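Local coordinates for protein uncharacterized peptidase Lmo0363 (Listeria monocytogenes, PDB 3L4E) that probably hydrolyses peptide bonds as a serine-type peptidase of the S51 (peptidase E) family, at residues A[5-10]-A[156-161]; A[11-16]-A[187-192]; A[88-93]-A[122-127]. All coordinates share one frame; numbering follows the deposited sequence.

Contact 1: residues A[5-10]-A[156-161]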
loop_
_atom_site.group_PDB
_atom_site.type_symbol
_atom_site.label_atom_id
_atom_site.label_comp_id
_atom_site.label_asym_id
_atom_site.label_seq_id
_atom_site.Cartn_x
_atom_site.Cartn_y
_atom_site.Cartn_z
ATOM N N LEU A 5 5.576 -1.071 -8.993
ATOM C CA LEU A 5 4.529 -0.865 -8.005
ATOM C C LEU A 5 3.176 -1.189 -8.601
ATOM O O LEU A 5 2.920 -0.892 -9.769
ATOM C CB LEU A 5 4.500 0.593 -7.536
ATOM C CG LEU A 5 5.817 1.344 -7.322
ATOM C CD1 LEU A 5 5.532 2.810 -6.983
ATOM C CD2 LEU A 5 6.641 0.683 -6.239
ATOM N N PHE A 6 2.309 -1.783 -7.787
ATOM C CA PHE A 6 0.913 -1.995 -8.152
ATOM C C PHE A 6 0.091 -1.344 -7.053
ATOM O O PHE A 6 0.142 -1.794 -5.911
ATOM C CB PHE A 6 0.637 -3.500 -8.216
ATOM C CG PHE A 6 -0.779 -3.863 -8.564
ATOM C CD1 PHE A 6 -1.150 -4.065 -9.891
ATOM C CD2 PHE A 6 -1.737 -4.025 -7.571
ATOM C CE1 PHE A 6 -2.449 -4.427 -10.222
ATOM C CE2 PHE A 6 -3.049 -4.383 -7.900
ATOM C CZ PHE A 6 -3.400 -4.582 -9.223
ATOM N N LEU A 7 -0.628 -0.269 -7.383
ATOM C CA LEU A 7 -1.386 0.477 -6.377
ATOM C C LEU A 7 -2.885 0.266 -6.568
ATOM O O LEU A 7 -3.379 0.265 -7.692
ATOM C CB LEU A 7 -1.037 1.972 -6.426
ATOM C CG LEU A 7 0.455 2.305 -6.389
ATOM C CD1 LEU A 7 0.701 3.830 -6.409
ATOM C CD2 LEU A 7 1.100 1.674 -5.162
ATOM N N THR A 8 -3.607 0.099 -5.467
ATOM C CA THR A 8 -5.015 -0.260 -5.528
ATOM C C THR A 8 -5.763 0.333 -4.331
ATOM O O THR A 8 -5.145 0.649 -3.316
ATOM C CB THR A 8 -5.166 -1.816 -5.566
ATOM O OG1 THR A 8 -6.550 -2.183 -5.515
ATOM C CG2 THR A 8 -4.451 -2.459 -4.391
ATOM N N SER A 9 -7.080 0.489 -4.456
ATOM C CA SER A 9 -7.936 0.861 -3.326
ATOM C C SER A 9 -8.387 -0.376 -2.564
ATOM O O SER A 9 -8.712 -0.311 -1.377
ATOM C CB SER A 9 -9.191 1.593 -3.810
ATOM O OG SER A 9 -8.885 2.732 -4.583
ATOM N N SER A 10 -8.422 -1.504 -3.268
ATOM C CA SER A 10 -9.052 -2.713 -2.763
ATOM C C SER A 10 -8.531 -3.894 -3.559
ATOM O O SER A 10 -9.019 -4.173 -4.651
ATOM C CB SER A 10 -10.574 -2.602 -2.911
ATOM O OG SER A 10 -11.230 -3.811 -2.560
ATOM N N PHE A 156 3.048 11.846 -7.525
ATOM C CA PHE A 156 1.610 12.004 -7.329
ATOM C C PHE A 156 1.082 11.441 -6.006
ATOM O O PHE A 156 1.732 10.606 -5.359
ATOM C CB PHE A 156 0.819 11.455 -8.527
ATOM C CG PHE A 156 1.014 9.978 -8.779
ATOM C CD1 PHE A 156 0.255 9.035 -8.099
ATOM C CD2 PHE A 156 1.937 9.536 -9.714
ATOM C CE1 PHE A 156 0.415 7.681 -8.347
ATOM C CE2 PHE A 156 2.107 8.177 -9.963
ATOM C CZ PHE A 156 1.346 7.251 -9.272
ATOM N N SER A 157 -0.103 11.914 -5.618
ATOM C CA SER A 157 -0.730 11.543 -4.350
ATOM C C SER A 157 -1.983 10.701 -4.573
ATOM O O SER A 157 -3.065 11.228 -4.853
ATOM C CB SER A 157 -1.082 12.797 -3.545
ATOM O OG SER A 157 0.075 13.572 -3.286
ATOM N N THR A 158 -1.835 9.390 -4.433
ATOM C CA THR A 158 -2.922 8.466 -4.725
ATOM C C THR A 158 -4.073 8.656 -3.749
ATOM O O THR A 158 -3.870 8.705 -2.536
ATOM C CB THR A 158 -2.437 7.013 -4.692
ATOM O OG1 THR A 158 -1.337 6.864 -5.600
ATOM C CG2 THR A 158 -3.555 6.055 -5.078
ATOM N N LEU A 159 -5.279 8.771 -4.291
ATOM C CA LEU A 159 -6.478 8.965 -3.481
ATOM C C LEU A 159 -7.418 7.783 -3.686
ATOM O O LEU A 159 -8.115 7.708 -4.691
ATOM C CB LEU A 159 -7.165 10.273 -3.860
ATOM C CG LEU A 159 -8.406 10.637 -3.051
ATOM C CD1 LEU A 159 -8.075 10.737 -1.568
ATOM C CD2 LEU A 159 -8.976 11.947 -3.564
ATOM N N PRO A 160 -7.429 6.843 -2.732
ATOM C CA PRO A 160 -8.185 5.604 -2.950
ATOM C C PRO A 160 -9.666 5.748 -2.622
ATOM O O PRO A 160 -10.083 6.707 -1.955
ATOM C CB PRO A 160 -7.520 4.621 -1.983
ATOM C CG PRO A 160 -7.061 5.489 -0.853
ATOM C CD PRO A 160 -6.681 6.826 -1.461
ATOM N N HIS A 161 -10.445 4.782 -3.103
ATOM C CA HIS A 161 -11.898 4.786 -2.971
ATOM C C HIS A 161 -12.531 6.025 -3.615
ATOM O O HIS A 161 -13.569 6.486 -3.153
ATOM C CB HIS A 161 -12.332 4.687 -1.499
ATOM C CG HIS A 161 -11.587 3.661 -0.695
ATOM N ND1 HIS A 161 -11.614 2.314 -0.991
ATOM C CD2 HIS A 161 -10.818 3.784 0.413
ATOM C CE1 HIS A 161 -10.885 1.654 -0.109
ATOM N NE2 HIS A 161 -10.389 2.523 0.755
#
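Ser9 and His161 are joined by a hydrogen bond from the His161 backbone N to Ser9 OG, 3.0 Å long and nearly straight at 169°. The hydroxyl stands anti to its own carbonyl carbon (chi1 -56°), which turns it onto the other segment and brings Ser9 OG within 3.4 Å of Pro160 CA; Ser188 O and Ile187 O are further, weak partners of this hydroxyl. The imidazole approaches the same serine obliquely, with His161 CE1 3.2 Å from Ser9 O, while Pro160 CB lies over one ring face, offset toward the rim. Farther back, Leu7 CD1 packs 3.7 Å from Thr158 OG1 and comes within 4.3 Å of Phe156 CE1.

A second shell surrounds these residues. Asn189 ND2 bonds to His161 ND1, Phe167 stacks on the ring, and Ser9 O is hydrogen-bonded to Ser120 OG; by similarity, Ser120 and His161 form the charge relay system. Behind Ser9, Thr8 OG1 accepts from Ser10 N in an ST turn as the chain leaves the strand.

Strand 4-8 lies between strands 115-119 and 191-196 of the main sheet, whereas strand 157-159 pairs with 184-186 in a separate small sheet and sends Leu159 away, onto helix 168-177.

Contact 2: residues A[11-16]-A[187-192]. With SO4 (sulfate ion), chain B.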
loop_
_atom_site.group_PDB
_atom_site.type_symbol
_atom_site.label_atom_id
_atom_site.label_comp_id
_atom_site.label_asym_id
_atom_site.label_seq_id
_atom_site.Cartn_x
_atom_site.Cartn_y
_atom_site.Cartn_z
ATOM N N PHE A 11 -7.514 -4.571 -3.033
ATOM C CA PHE A 11 -6.850 -5.606 -3.810
ATOM C C PHE A 11 -7.845 -6.677 -4.263
ATOM O O PHE A 11 -7.784 -7.143 -5.393
ATOM C CB PHE A 11 -5.662 -6.222 -3.051
ATOM C CG PHE A 11 -4.878 -7.220 -3.870
ATOM C CD1 PHE A 11 -3.965 -6.783 -4.814
ATOM C CD2 PHE A 11 -5.078 -8.586 -3.718
ATOM C CE1 PHE A 11 -3.249 -7.683 -5.596
ATOM C CE2 PHE A 11 -4.366 -9.503 -4.490
ATOM C CZ PHE A 11 -3.450 -9.053 -5.436
ATOM N N LYS A 12 -8.777 -7.037 -3.388
ATOM C CA LYS A 12 -9.708 -8.107 -3.709
ATOM C C LYS A 12 -10.620 -7.747 -4.884
ATOM O O LYS A 12 -11.211 -8.632 -5.495
ATOM C CB LYS A 12 -10.519 -8.528 -2.474
ATOM C CG LYS A 12 -11.449 -7.470 -1.912
ATOM C CD LYS A 12 -12.805 -7.491 -2.582
ATOM C CE LYS A 12 -13.795 -6.586 -1.858
ATOM N NZ LYS A 12 -15.168 -6.681 -2.443
ATOM N N ASP A 13 -10.715 -6.461 -5.206
ATOM C CA ASP A 13 -11.583 -6.005 -6.294
ATOM C C ASP A 13 -10.856 -5.950 -7.635
ATOM O O ASP A 13 -11.491 -5.780 -8.680
ATOM C CB ASP A 13 -12.173 -4.627 -5.982
ATOM C CG ASP A 13 -13.329 -4.686 -5.001
ATOM O OD1 ASP A 13 -13.973 -5.751 -4.881
ATOM O OD2 ASP A 13 -13.605 -3.650 -4.365
ATOM N N VAL A 14 -9.531 -6.098 -7.620
ATOM C CA VAL A 14 -8.757 -5.968 -8.861
ATOM C C VAL A 14 -7.750 -7.099 -9.079
ATOM O O VAL A 14 -6.723 -6.912 -9.744
ATOM C CB VAL A 14 -8.006 -4.616 -8.936
ATOM C CG1 VAL A 14 -8.987 -3.448 -8.976
ATOM C CG2 VAL A 14 -7.045 -4.456 -7.753
ATOM N N VAL A 15 -8.056 -8.279 -8.549
ATOM C CA VAL A 15 -7.164 -9.420 -8.715
ATOM C C VAL A 15 -6.778 -9.678 -10.181
ATOM O O VAL A 15 -5.596 -9.886 -10.473
ATOM C CB VAL A 15 -7.717 -10.687 -8.035
ATOM C CG1 VAL A 15 -6.818 -11.891 -8.320
ATOM C CG2 VAL A 15 -7.863 -10.444 -6.533
ATOM N N PRO A 16 -7.751 -9.642 -11.110
ATOM C CA PRO A 16 -7.357 -9.870 -12.509
ATOM C C PRO A 16 -6.401 -8.808 -13.060
ATOM O O PRO A 16 -5.604 -9.124 -13.931
ATOM C CB PRO A 16 -8.693 -9.835 -13.271
ATOM C CG PRO A 16 -9.718 -10.205 -12.250
ATOM C CD PRO A 16 -9.214 -9.598 -10.953
ATOM N N ILE A 187 -8.080 7.148 -7.726
ATOM C CA ILE A 187 -8.439 5.806 -8.204
ATOM C C ILE A 187 -9.618 5.236 -7.419
ATOM O O ILE A 187 -9.680 5.345 -6.193
ATOM C CB ILE A 187 -7.257 4.797 -8.177
ATOM C CG1 ILE A 187 -6.623 4.703 -6.782
ATOM C CG2 ILE A 187 -6.228 5.142 -9.250
ATOM C CD1 ILE A 187 -5.666 3.521 -6.602
ATOM N N SER A 188 -10.559 4.643 -8.140
ATOM C CA SER A 188 -11.736 4.030 -7.538
ATOM C C SER A 188 -11.441 2.610 -7.054
ATOM O O SER A 188 -10.328 2.106 -7.218
ATOM C CB SER A 188 -12.879 3.996 -8.550
ATOM O OG SER A 188 -12.540 3.182 -9.665
ATOM N N ASN A 189 -12.441 1.964 -6.462
ATOM C CA ASN A 189 -12.266 0.603 -5.951
ATOM C C ASN A 189 -11.899 -0.431 -7.017
ATOM O O ASN A 189 -11.232 -1.425 -6.724
ATOM C CB ASN A 189 -13.507 0.138 -5.192
ATOM C CG ASN A 189 -13.651 0.807 -3.846
ATOM O OD1 ASN A 189 -14.762 0.954 -3.330
ATOM N ND2 ASN A 189 -12.531 1.227 -3.268
ATOM N N HIS A 190 -12.323 -0.203 -8.252
ATOM C CA HIS A 190 -12.020 -1.165 -9.311
ATOM C C HIS A 190 -10.953 -0.680 -10.287
ATOM O O HIS A 190 -10.833 -1.195 -11.397
ATOM C CB HIS A 190 -13.297 -1.602 -10.022
ATOM C CG HIS A 190 -14.230 -2.366 -9.137
ATOM N ND1 HIS A 190 -15.124 -1.749 -8.289
ATOM C CD2 HIS A 190 -14.383 -3.697 -8.941
ATOM C CE1 HIS A 190 -15.803 -2.667 -7.625
ATOM N NE2 HIS A 190 -15.376 -3.857 -8.006
ATOM N N GLU A 191 -10.164 0.298 -9.850
ATOM C CA GLU A 191 -9.008 0.768 -10.611
ATOM C C GLU A 191 -7.708 0.371 -9.918
ATOM O O GLU A 191 -7.645 0.268 -8.694
ATOM C CB GLU A 191 -9.037 2.298 -10.772
ATOM C CG GLU A 191 -9.945 2.817 -11.893
ATOM C CD GLU A 191 -10.003 4.343 -11.942
ATOM O OE1 GLU A 191 -9.930 4.971 -10.864
ATOM O OE2 GLU A 191 -10.132 4.911 -13.050
ATOM N N ALA A 192 -6.667 0.145 -10.712
ATOM C CA ALA A 192 -5.332 -0.060 -10.175
ATOM C C ALA A 192 -4.370 0.790 -10.987
ATOM O O ALA A 192 -4.668 1.148 -12.130
ATOM C CB ALA A 192 -4.945 -1.531 -10.229
HETATM S S SO4 B . -15.648 1.657 -9.515
HETATM O O1 SO4 B . -15.306 0.960 -8.277
HETATM O O2 SO4 B . -16.657 0.885 -10.242
HETATM O O3 SO4 B . -16.151 2.991 -9.214
HETATM O O4 SO4 B . -14.454 1.773 -10.348
HETATM O O HOH W 1 -16.008 -6.341 -7.150
#
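Asp13 and His190 mark the closest backbone approach, CA to CA 5.7 Å, where a 3-10 segment beginning at Phe11 meets a type I beta turn running from Ser188 to Glu191. No direct hydrogen bond joins the two segments, so the contact rests on packing and on a bridging water.

Its centre is a CH-pi interaction: Asp13 CB lies over a face of the His190 ring, 4.1 Å from the centroid and 27° off the normal. The carboxylate continues the stack, its plane only 18° from that of the imidazole, with Asp13 CG 3.7 Å from His190 NE2. His190 CG stands anti to its own carbonyl carbon (chi1 -65°), a setting that carries the ring back over Asp13. Val14 packs against the turn: its CG1 rests 3.6 Å from the carbonyl carbon, C, of His190, and its CG2 faces the methyl of Ala192.

Polar groups hold the ring by its edge. A water in the ring plane joins His190 NE2, at 2.7 Å, to Asp13 OD1, to which it donates. The same carboxylate oxygen takes a salt bridge from Lys12 NZ at 2.9 Å, on the syn side but tilted out of the carboxylate plane. At the other nitrogen, His190 ND1 donates almost straight to sulfate O1, 2.7 Å away and also in plane. His190 N adds a weak bond to that oxygen, Ser188 OG makes a very short one to O4, and Arg204 and Asn164 bind the ion too. Asn189, within the turn, directs its amide to His161, assigned by similarity to the charge relay system.

ND1 is thus a proton-bearing nitrogen, facing an anion that probably came from the crystallisation liquor. Sulfate and carboxylate may favour a charged imidazole while Lys12 works against it, which leaves its charge open; bonds at both ring nitrogens, with the stack, would limit its rotation.

Contact 3: residues A[88-93]-A[122-127]. With SO4 (sulfate ion), chain C.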
loop_
_atom_site.group_PDB
_atom_site.type_symbol
_atom_site.label_atom_id
_atom_site.label_comp_id
_atom_site.label_asym_id
_atom_site.label_seq_id
_atom_site.Cartn_x
_atom_site.Cartn_y
_atom_site.Cartn_z
ATOM N N GLY A 88 -5.684 0.418 5.880
ATOM C CA GLY A 88 -5.835 0.674 7.298
ATOM C C GLY A 88 -5.572 2.142 7.563
ATOM O O GLY A 88 -5.831 2.987 6.700
ATOM N N ASN A 89 -5.056 2.456 8.747
ATOM C CA ASN A 89 -4.747 3.839 9.079
ATOM C C ASN A 89 -3.377 4.223 8.528
ATOM O O ASN A 89 -2.347 3.687 8.968
ATOM C CB ASN A 89 -4.812 4.062 10.586
ATOM C CG ASN A 89 -4.661 5.515 10.953
ATOM O OD1 ASN A 89 -3.570 6.080 10.843
ATOM N ND2 ASN A 89 -5.754 6.136 11.387
ATOM N N THR A 90 -3.364 5.145 7.565
ATOM C CA THR A 90 -2.117 5.519 6.900
ATOM C C THR A 90 -1.113 6.131 7.867
ATOM O O THR A 90 0.087 5.910 7.737
ATOM C CB THR A 90 -2.341 6.509 5.730
ATOM O OG1 THR A 90 -3.385 6.030 4.885
ATOM C CG2 THR A 90 -1.060 6.680 4.893
ATOM N N PHE A 91 -1.597 6.913 8.832
ATOM C CA PHE A 91 -0.689 7.573 9.767
ATOM C C PHE A 91 0.005 6.572 10.689
ATOM O O PHE A 91 1.207 6.658 10.914
ATOM C CB PHE A 91 -1.406 8.678 10.542
ATOM C CG PHE A 91 -1.906 9.774 9.658
ATOM C CD1 PHE A 91 -1.095 10.849 9.335
ATOM C CD2 PHE A 91 -3.184 9.714 9.115
ATOM C CE1 PHE A 91 -1.553 11.848 8.498
ATOM C CE2 PHE A 91 -3.646 10.712 8.283
ATOM C CZ PHE A 91 -2.831 11.776 7.971
ATOM N N PHE A 92 -0.743 5.601 11.193
ATOM C CA PHE A 92 -0.131 4.578 12.034
ATOM C C PHE A 92 0.893 3.765 11.245
ATOM O O PHE A 92 1.995 3.486 11.737
ATOM C CB PHE A 92 -1.181 3.656 12.642
ATOM C CG PHE A 92 -0.605 2.647 13.579
ATOM C CD1 PHE A 92 -0.104 3.040 14.814
ATOM C CD2 PHE A 92 -0.524 1.313 13.219
ATOM C CE1 PHE A 92 0.449 2.118 15.678
ATOM C CE2 PHE A 92 0.025 0.385 14.075
ATOM C CZ PHE A 92 0.516 0.785 15.308
ATOM N N LEU A 93 0.531 3.396 10.019
ATOM C CA LEU A 93 1.450 2.698 9.124
ATOM C C LEU A 93 2.762 3.465 8.931
ATOM O O LEU A 93 3.855 2.917 9.123
ATOM C CB LEU A 93 0.776 2.435 7.777
ATOM C CG LEU A 93 1.635 1.852 6.651
ATOM C CD1 LEU A 93 2.161 0.461 6.987
ATOM C CD2 LEU A 93 0.834 1.842 5.348
ATOM N N GLY A 122 -1.530 1.673 1.971
ATOM C CA GLY A 122 -0.268 1.218 1.405
ATOM C C GLY A 122 0.059 1.892 0.083
ATOM O O GLY A 122 1.228 1.981 -0.305
ATOM N N ALA A 123 -0.971 2.365 -0.616
ATOM C CA ALA A 123 -0.766 3.215 -1.794
ATOM C C ALA A 123 -0.489 4.664 -1.400
ATOM O O ALA A 123 0.354 5.333 -2.004
ATOM C CB ALA A 123 -1.980 3.160 -2.722
ATOM N N VAL A 124 -1.209 5.158 -0.399
ATOM C CA VAL A 124 -1.052 6.547 0.001
ATOM C C VAL A 124 0.396 6.838 0.423
ATOM O O VAL A 124 0.929 7.912 0.112
ATOM C CB VAL A 124 -2.064 6.939 1.109
ATOM C CG1 VAL A 124 -1.781 8.341 1.654
ATOM C CG2 VAL A 124 -3.485 6.857 0.577
ATOM N N ILE A 125 1.044 5.897 1.118
ATOM C CA ILE A 125 2.420 6.159 1.576
ATOM C C ILE A 125 3.472 6.221 0.458
ATOM O O ILE A 125 4.628 6.573 0.719
ATOM C CB ILE A 125 2.904 5.183 2.697
ATOM C CG1 ILE A 125 2.954 3.743 2.188
ATOM C CG2 ILE A 125 2.038 5.299 3.939
ATOM C CD1 ILE A 125 3.717 2.821 3.133
ATOM N N THR A 126 3.092 5.895 -0.778
ATOM C CA THR A 126 4.019 6.068 -1.902
ATOM C C THR A 126 4.149 7.537 -2.318
ATOM O O THR A 126 5.080 7.899 -3.029
ATOM C CB THR A 126 3.628 5.244 -3.150
ATOM O OG1 THR A 126 2.399 5.740 -3.697
ATOM C CG2 THR A 126 3.486 3.766 -2.819
ATOM N N SER A 127 3.218 8.374 -1.865
ATOM C CA SER A 127 3.222 9.802 -2.189
ATOM C C SER A 127 4.318 10.561 -1.450
ATOM O O SER A 127 4.963 10.023 -0.551
ATOM C CB SER A 127 1.874 10.418 -1.827
ATOM O OG SER A 127 1.732 10.519 -0.417
HETATM S S SO4 C . -9.584 5.721 11.556
HETATM O O1 SO4 C . -9.154 6.099 12.898
HETATM O O2 SO4 C . -10.634 4.713 11.640
HETATM O O3 SO4 C . -10.091 6.905 10.875
HETATM O O4 SO4 C . -8.447 5.183 10.810
#
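Thr90 and Leu93, on the first turn of helix 90-100, pack against Val124, in the short helix 121-124, and Ile125, just beyond it. The turn from strand 115-119 into helix 121-124, with Gly118, Ser120 and Gly122, is consistent with a nucleophile elbow, as the assignment of Ser120 to the charge relay system, by similarity, suggests.

The contact between the segments is apolar. Thr90 CG2 touches two residues at once, lying 3.5 Å from Ile125 CG2 and 3.7 Å from Val124 CG1. The threonine and isoleucine side chains slide past each other in opposite directions, whereas Val124 meets Thr90 at about a right angle. Leu93 extends with CG anti to the backbone N (chi1 173°), and its branch CD2 reaches Ile125, 3.8 Å from Ile125 CD1. The same methyl lies 4.1 Å from Gly122 N. All the touching residues are buried.

The hydrogen bonds lie within the segments or run to outside partners, none between the segments. Asn89 is the N-cap of helix 90-100, its OD1 accepting from Phe92 N at 2.9 Å and 162°. The amide nitrogen serves other partners: Asn89 ND2 donates to O4 of a sulfate ion at 2.9 Å and also bonds to Ser138 O, while Ser138 N binds the ion as well. Thr90 OG1 is hydrogen-bonded to Asp137 OD2.

On the other segment a type I beta turn runs from Val124 to Ser127. Thr126 OG1 and Thr126 N both bond to Ala123 O. One residue on, Val124 O likewise accepts from Ser127 N and from Ser127 OG, the hydroxyl standing 2.8 Å away at a C=O...O angle of 170°.

From the N terminus, strand 4-8 leads through residues 5-10 straight into 11-16, so contacts 1 and 2 open consecutively. Residues 88-93 then pair with 122-127; contact 3 thus closes first, joining helix 90-100 to helix 121-124. Contact 1 closes next, at 156-161, tying strand 4-8 to strand 157-159, and contact 2 last, at 187-192, tying the loop before helix 15-21 to the turn before strand 191-196. Contacts 1 and 2 therefore cross, and both enclose contact 3. They also touch, Thr8 OG1 packing 3.2 Å from Val14 CG2. Contact 3 meets contact 1 where Val124 CG2 approaches Thr158 O, but stands about 17 Å from contact 2, centre to centre.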